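Local coordinates for protein putative agmatinase (Clostridium difficile, PDB 3LHL) that probably hydrolyses agmatine to putrescine and urea, as a manganese-dependent member of the arginase family, at residues N4-F17 with N56-T70. Sequence-based numbering, arbitrary orientation.
Sequences NYEESNLIVFGVGF and NICDYGDLEISVGST
L10 O accepts C58 N at 3.0 Å, nearly straight (170°), and V12 gives its N to C58 O and takes Y60 N on its O. At Y60 the register slips by one: G14 N turns to G61 O (2.9 Å), and L63 N to G14 O. The chain has a positive phi at G61 (74°), which glycine accepts readily; its N bonds D59 OD1 in an Asx turn. G14, lacking a side chain, lets D62 OD1 lie 3.4 Å from its CA; OD1 bonds S31 OG and OD2 salt-bridges R35. Waters bridge N9 N to N56 O and G16 N to L63 O. S8 OG lies against the N56-C58 backbone without bonding it; like S8 N, it donates to N4 O. On the face carrying I11 and C58, I11 packs CD1 tightly on C58 CB (3.4 Å) and lays CG2 over the Y60 ring. With its CG anti to N (chi1 -170°), Y5 meets Y60 OH over one ring face, toward the rim, 3.5 Å from Y5 CD1; the rings barely overlap, and Y5 OH bonds D87. Strand 57-62 edges the parallel arginase-fold sheet; 10-15 also bonds 90-95, I11 and Y60 meet helix 70-86, L10 and I57 helix 258-278.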
loop_
_atom_site.group_PDB
_atom_site.type_symbol
_atom_site.label_atom_id
_atom_site.label_comp_id
_atom_site.label_asym_id
_atom_site.label_seq_id
_atom_site.Cartn_x
_atom_site.Cartn_y
_atom_site.Cartn_z
ATOM N N ASN A 4 -17.446 10.374 10.654
ATOM C CA ASN A 4 -16.864 11.620 11.238
ATOM C C ASN A 4 -15.449 11.351 11.746
ATOM O O ASN A 4 -15.151 10.271 12.260
ATOM C CB ASN A 4 -17.743 12.133 12.383
ATOM C CG ASN A 4 -17.290 13.489 12.913
ATOM O OD1 ASN A 4 -16.197 13.626 13.469
ATOM N ND2 ASN A 4 -18.137 14.500 12.741
ATOM N N TYR A 5 -14.589 12.350 11.599
ATOM C CA TYR A 5 -13.192 12.251 11.999
ATOM C C TYR A 5 -12.940 11.830 13.446
ATOM O O TYR A 5 -12.328 10.793 13.698
ATOM C CB TYR A 5 -12.494 13.582 11.741
ATOM C CG TYR A 5 -10.995 13.530 11.894
ATOM C CD1 TYR A 5 -10.193 12.972 10.899
ATOM C CD2 TYR A 5 -10.373 14.046 13.031
ATOM C CE1 TYR A 5 -8.809 12.932 11.030
ATOM C CE2 TYR A 5 -8.988 14.012 13.173
ATOM C CZ TYR A 5 -8.215 13.456 12.168
ATOM O OH TYR A 5 -6.850 13.438 12.295
ATOM N N GLU A 6 -13.407 12.638 14.393
ATOM C CA GLU A 6 -13.190 12.359 15.807
ATOM C C GLU A 6 -13.655 10.989 16.289
ATOM O O GLU A 6 -13.039 10.405 17.179
ATOM C CB GLU A 6 -13.841 13.446 16.674
ATOM C CG GLU A 6 -15.365 13.479 16.625
ATOM C CD GLU A 6 -15.970 14.304 17.756
ATOM O OE1 GLU A 6 -15.763 13.942 18.938
ATOM O OE2 GLU A 6 -16.650 15.313 17.466
ATOM N N GLU A 7 -14.727 10.467 15.706
ATOM C CA GLU A 7 -15.247 9.172 16.136
ATOM C C GLU A 7 -14.550 7.951 15.545
ATOM O O GLU A 7 -14.531 6.889 16.165
ATOM C CB GLU A 7 -16.742 9.077 15.826
ATOM C CG GLU A 7 -17.573 10.216 16.391
ATOM C CD GLU A 7 -19.063 9.986 16.217
ATOM O OE1 GLU A 7 -19.615 9.102 16.908
ATOM O OE2 GLU A 7 -19.681 10.684 15.380
ATOM N N SER A 8 -13.975 8.095 14.359
ATOM C CA SER A 8 -13.321 6.969 13.695
ATOM C C SER A 8 -11.853 6.774 14.064
ATOM O O SER A 8 -11.145 7.732 14.368
ATOM C CB SER A 8 -13.444 7.124 12.177
ATOM O OG SER A 8 -14.799 7.224 11.769
ATOM N N ASN A 9 -11.409 5.520 14.041
ATOM C CA ASN A 9 -10.020 5.190 14.342
ATOM C C ASN A 9 -9.227 5.018 13.045
ATOM O O ASN A 9 -7.999 5.089 13.044
ATOM C CB ASN A 9 -9.936 3.903 15.168
ATOM C CG ASN A 9 -10.606 4.034 16.525
ATOM O OD1 ASN A 9 -10.313 4.954 17.289
ATOM N ND2 ASN A 9 -11.509 3.107 16.831
ATOM N N LEU A 10 -9.939 4.792 11.945
ATOM C CA LEU A 10 -9.309 4.614 10.640
ATOM C C LEU A 10 -9.741 5.751 9.715
ATOM O O LEU A 10 -10.938 5.956 9.479
ATOM C CB LEU A 10 -9.718 3.267 10.041
ATOM C CG LEU A 10 -9.089 2.826 8.712
ATOM C CD1 LEU A 10 -7.571 2.726 8.851
ATOM C CD2 LEU A 10 -9.682 1.478 8.299
ATOM N N ILE A 11 -8.762 6.490 9.203
ATOM C CA ILE A 11 -9.017 7.619 8.316
ATOM C C ILE A 11 -8.507 7.295 6.914
ATOM O O ILE A 11 -7.296 7.204 6.681
ATOM C CB ILE A 11 -8.310 8.894 8.828
ATOM C CG1 ILE A 11 -8.654 9.119 10.307
ATOM C CG2 ILE A 11 -8.720 10.099 7.982
ATOM C CD1 ILE A 11 -10.139 9.280 10.594
ATOM N N VAL A 12 -9.447 7.125 5.993
ATOM C CA VAL A 12 -9.156 6.793 4.604
ATOM C C VAL A 12 -9.155 8.052 3.751
ATOM O O VAL A 12 -10.098 8.841 3.799
ATOM C CB VAL A 12 -10.230 5.845 4.027
ATOM C CG1 VAL A 12 -9.871 5.457 2.609
ATOM C CG2 VAL A 12 -10.383 4.622 4.916
ATOM N N PHE A 13 -8.099 8.242 2.968
ATOM C CA PHE A 13 -8.027 9.412 2.104
ATOM C C PHE A 13 -7.308 9.057 0.815
ATOM O O PHE A 13 -6.485 8.136 0.776
ATOM C CB PHE A 13 -7.345 10.591 2.831
ATOM C CG PHE A 13 -5.888 10.376 3.136
ATOM C CD1 PHE A 13 -4.905 10.898 2.299
ATOM C CD2 PHE A 13 -5.499 9.666 4.269
ATOM C CE1 PHE A 13 -3.550 10.719 2.583
ATOM C CE2 PHE A 13 -4.148 9.476 4.564
ATOM C CZ PHE A 13 -3.171 10.005 3.718
ATOM N N GLY A 14 -7.647 9.773 -0.248
ATOM C CA GLY A 14 -7.033 9.511 -1.532
ATOM C C GLY A 14 -5.967 10.521 -1.877
ATOM O O GLY A 14 -5.999 11.660 -1.406
ATOM N N VAL A 15 -5.012 10.084 -2.690
ATOM C CA VAL A 15 -3.912 10.927 -3.146
ATOM C C VAL A 15 -3.733 10.647 -4.631
ATOM O O VAL A 15 -3.003 9.725 -5.013
ATOM C CB VAL A 15 -2.587 10.591 -2.421
ATOM C CG1 VAL A 15 -1.463 11.458 -2.974
ATOM C CG2 VAL A 15 -2.736 10.813 -0.921
ATOM N N GLY A 16 -4.422 11.432 -5.455
ATOM C CA GLY A 16 -4.338 11.262 -6.894
ATOM C C GLY A 16 -3.100 11.936 -7.454
ATOM O O GLY A 16 -3.174 13.009 -8.064
ATOM N N PHE A 17 -1.957 11.292 -7.247
ATOM C CA PHE A 17 -0.683 11.816 -7.710
ATOM C C PHE A 17 0.134 10.769 -8.462
ATOM O O PHE A 17 0.262 9.634 -8.006
ATOM C CB PHE A 17 0.132 12.312 -6.507
ATOM C CG PHE A 17 1.556 12.669 -6.839
ATOM C CD1 PHE A 17 1.855 13.875 -7.465
ATOM C CD2 PHE A 17 2.596 11.799 -6.531
ATOM C CE1 PHE A 17 3.165 14.213 -7.780
ATOM C CE2 PHE A 17 3.919 12.126 -6.841
ATOM C CZ PHE A 17 4.203 13.337 -7.467
ATOM N N ASN A 56 -16.473 2.486 12.858
ATOM C CA ASN A 56 -16.385 3.914 12.636
ATOM C C ASN A 56 -15.180 4.158 11.742
ATOM O O ASN A 56 -14.029 4.085 12.180
ATOM C CB ASN A 56 -16.221 4.654 13.961
ATOM C CG ASN A 56 -17.508 4.706 14.754
ATOM O OD1 ASN A 56 -18.505 5.266 14.297
ATOM N ND2 ASN A 56 -17.497 4.117 15.943
ATOM N N ILE A 57 -15.460 4.419 10.473
ATOM C CA ILE A 57 -14.420 4.688 9.496
ATOM C C ILE A 57 -14.716 6.029 8.850
ATOM O O ILE A 57 -15.844 6.302 8.445
ATOM C CB ILE A 57 -14.382 3.595 8.410
ATOM C CG1 ILE A 57 -14.118 2.232 9.064
ATOM C CG2 ILE A 57 -13.302 3.916 7.384
ATOM C CD1 ILE A 57 -14.319 1.047 8.130
ATOM N N CYS A 58 -13.702 6.874 8.764
ATOM C CA CYS A 58 -13.886 8.185 8.169
ATOM C C CYS A 58 -13.406 8.226 6.732
ATOM O O CYS A 58 -12.306 7.764 6.421
ATOM C CB CYS A 58 -13.140 9.247 8.980
ATOM S SG CYS A 58 -13.183 10.899 8.232
ATOM N N ASP A 59 -14.249 8.768 5.858
ATOM C CA ASP A 59 -13.913 8.927 4.444
ATOM C C ASP A 59 -13.502 10.388 4.310
ATOM O O ASP A 59 -14.355 11.263 4.149
ATOM C CB ASP A 59 -15.131 8.659 3.549
ATOM C CG ASP A 59 -14.849 8.936 2.076
ATOM O OD1 ASP A 59 -13.887 9.672 1.778
ATOM O OD2 ASP A 59 -15.595 8.430 1.209
ATOM N N TYR A 60 -12.202 10.650 4.383
ATOM C CA TYR A 60 -11.700 12.015 4.282
ATOM C C TYR A 60 -11.674 12.547 2.854
ATOM O O TYR A 60 -11.360 13.711 2.632
ATOM C CB TYR A 60 -10.296 12.096 4.885
ATOM C CG TYR A 60 -10.146 13.156 5.961
ATOM C CD1 TYR A 60 -11.170 13.397 6.879
ATOM C CD2 TYR A 60 -8.958 13.878 6.096
ATOM C CE1 TYR A 60 -11.016 14.326 7.906
ATOM C CE2 TYR A 60 -8.791 14.810 7.124
ATOM C CZ TYR A 60 -9.824 15.028 8.027
ATOM O OH TYR A 60 -9.658 15.933 9.057
ATOM N N GLY A 61 -12.010 11.698 1.889
ATOM C CA GLY A 61 -11.996 12.125 0.504
ATOM C C GLY A 61 -10.580 12.266 -0.037
ATOM O O GLY A 61 -9.630 11.695 0.505
ATOM N N ASP A 62 -10.433 13.036 -1.109
ATOM C CA ASP A 62 -9.126 13.232 -1.709
ATOM C C ASP A 62 -8.384 14.425 -1.129
ATOM O O ASP A 62 -8.973 15.476 -0.851
ATOM C CB ASP A 62 -9.249 13.398 -3.223
ATOM C CG ASP A 62 -9.795 12.156 -3.899
ATOM O OD1 ASP A 62 -9.462 11.041 -3.438
ATOM O OD2 ASP A 62 -10.542 12.293 -4.893
ATOM N N LEU A 63 -7.082 14.244 -0.938
ATOM C CA LEU A 63 -6.233 15.294 -0.411
ATOM C C LEU A 63 -5.984 16.299 -1.527
ATOM O O LEU A 63 -5.649 15.920 -2.651
ATOM C CB LEU A 63 -4.902 14.705 0.053
ATOM C CG LEU A 63 -3.825 15.712 0.464
ATOM C CD1 LEU A 63 -4.285 16.513 1.690
ATOM C CD2 LEU A 63 -2.534 14.961 0.751
ATOM N N GLU A 64 -6.161 17.579 -1.226
ATOM C CA GLU A 64 -5.932 18.609 -2.227
ATOM C C GLU A 64 -4.425 18.754 -2.340
ATOM O O GLU A 64 -3.752 19.012 -1.351
ATOM C CB GLU A 64 -6.555 19.937 -1.790
ATOM C CG GLU A 64 -6.559 20.993 -2.882
ATOM C CD GLU A 64 -7.056 22.344 -2.397
ATOM O OE1 GLU A 64 -8.182 22.416 -1.854
ATOM O OE2 GLU A 64 -6.318 23.340 -2.567
ATOM N N ILE A 65 -3.888 18.572 -3.538
ATOM C CA ILE A 65 -2.450 18.683 -3.719
ATOM C C ILE A 65 -2.061 19.674 -4.804
ATOM O O ILE A 65 -2.797 19.881 -5.767
ATOM C CB ILE A 65 -1.828 17.313 -4.056
ATOM C CG1 ILE A 65 -2.460 16.756 -5.333
ATOM C CG2 ILE A 65 -2.031 16.346 -2.884
ATOM C CD1 ILE A 65 -1.881 15.423 -5.774
ATOM N N SER A 66 -0.898 20.294 -4.629
ATOM C CA SER A 66 -0.400 21.255 -5.597
ATOM C C SER A 66 0.010 20.513 -6.862
ATOM O O SER A 66 0.160 19.287 -6.854
ATOM C CB SER A 66 0.801 22.011 -5.028
ATOM O OG SER A 66 0.418 22.829 -3.938
ATOM N N VAL A 67 0.190 21.261 -7.944
ATOM C CA VAL A 67 0.584 20.676 -9.215
ATOM C C VAL A 67 1.924 21.240 -9.675
ATOM O O VAL A 67 2.254 22.390 -9.384
ATOM C CB VAL A 67 -0.476 20.960 -10.305
ATOM C CG1 VAL A 67 -1.841 20.470 -9.845
ATOM C CG2 VAL A 67 -0.527 22.446 -10.610
ATOM N N GLY A 68 2.702 20.419 -10.375
ATOM C CA GLY A 68 3.983 20.873 -10.887
ATOM C C GLY A 68 5.203 20.681 -10.005
ATOM O O GLY A 68 6.324 20.994 -10.415
ATOM N N SER A 69 5.009 20.175 -8.794
ATOM C CA SER A 69 6.150 19.969 -7.913
ATOM C C SER A 69 6.009 18.738 -7.032
ATOM O O SER A 69 5.218 18.721 -6.087
ATOM C CB SER A 69 6.373 21.206 -7.039
ATOM O OG SER A 69 7.510 21.038 -6.208
ATOM N N THR A 70 6.784 17.708 -7.351
ATOM C CA THR A 70 6.770 16.474 -6.579
ATOM C C THR A 70 7.104 16.816 -5.128
ATOM O O THR A 70 6.377 16.447 -4.210
ATOM C CB THR A 70 7.808 15.472 -7.129
ATOM O OG1 THR A 70 7.394 15.028 -8.426
ATOM C CG2 THR A 70 7.946 14.268 -6.208
HETATM O O HOH W 1 -13.287 3.579 14.826
HETATM O O HOH W 2 -5.901 13.702 -4.335
#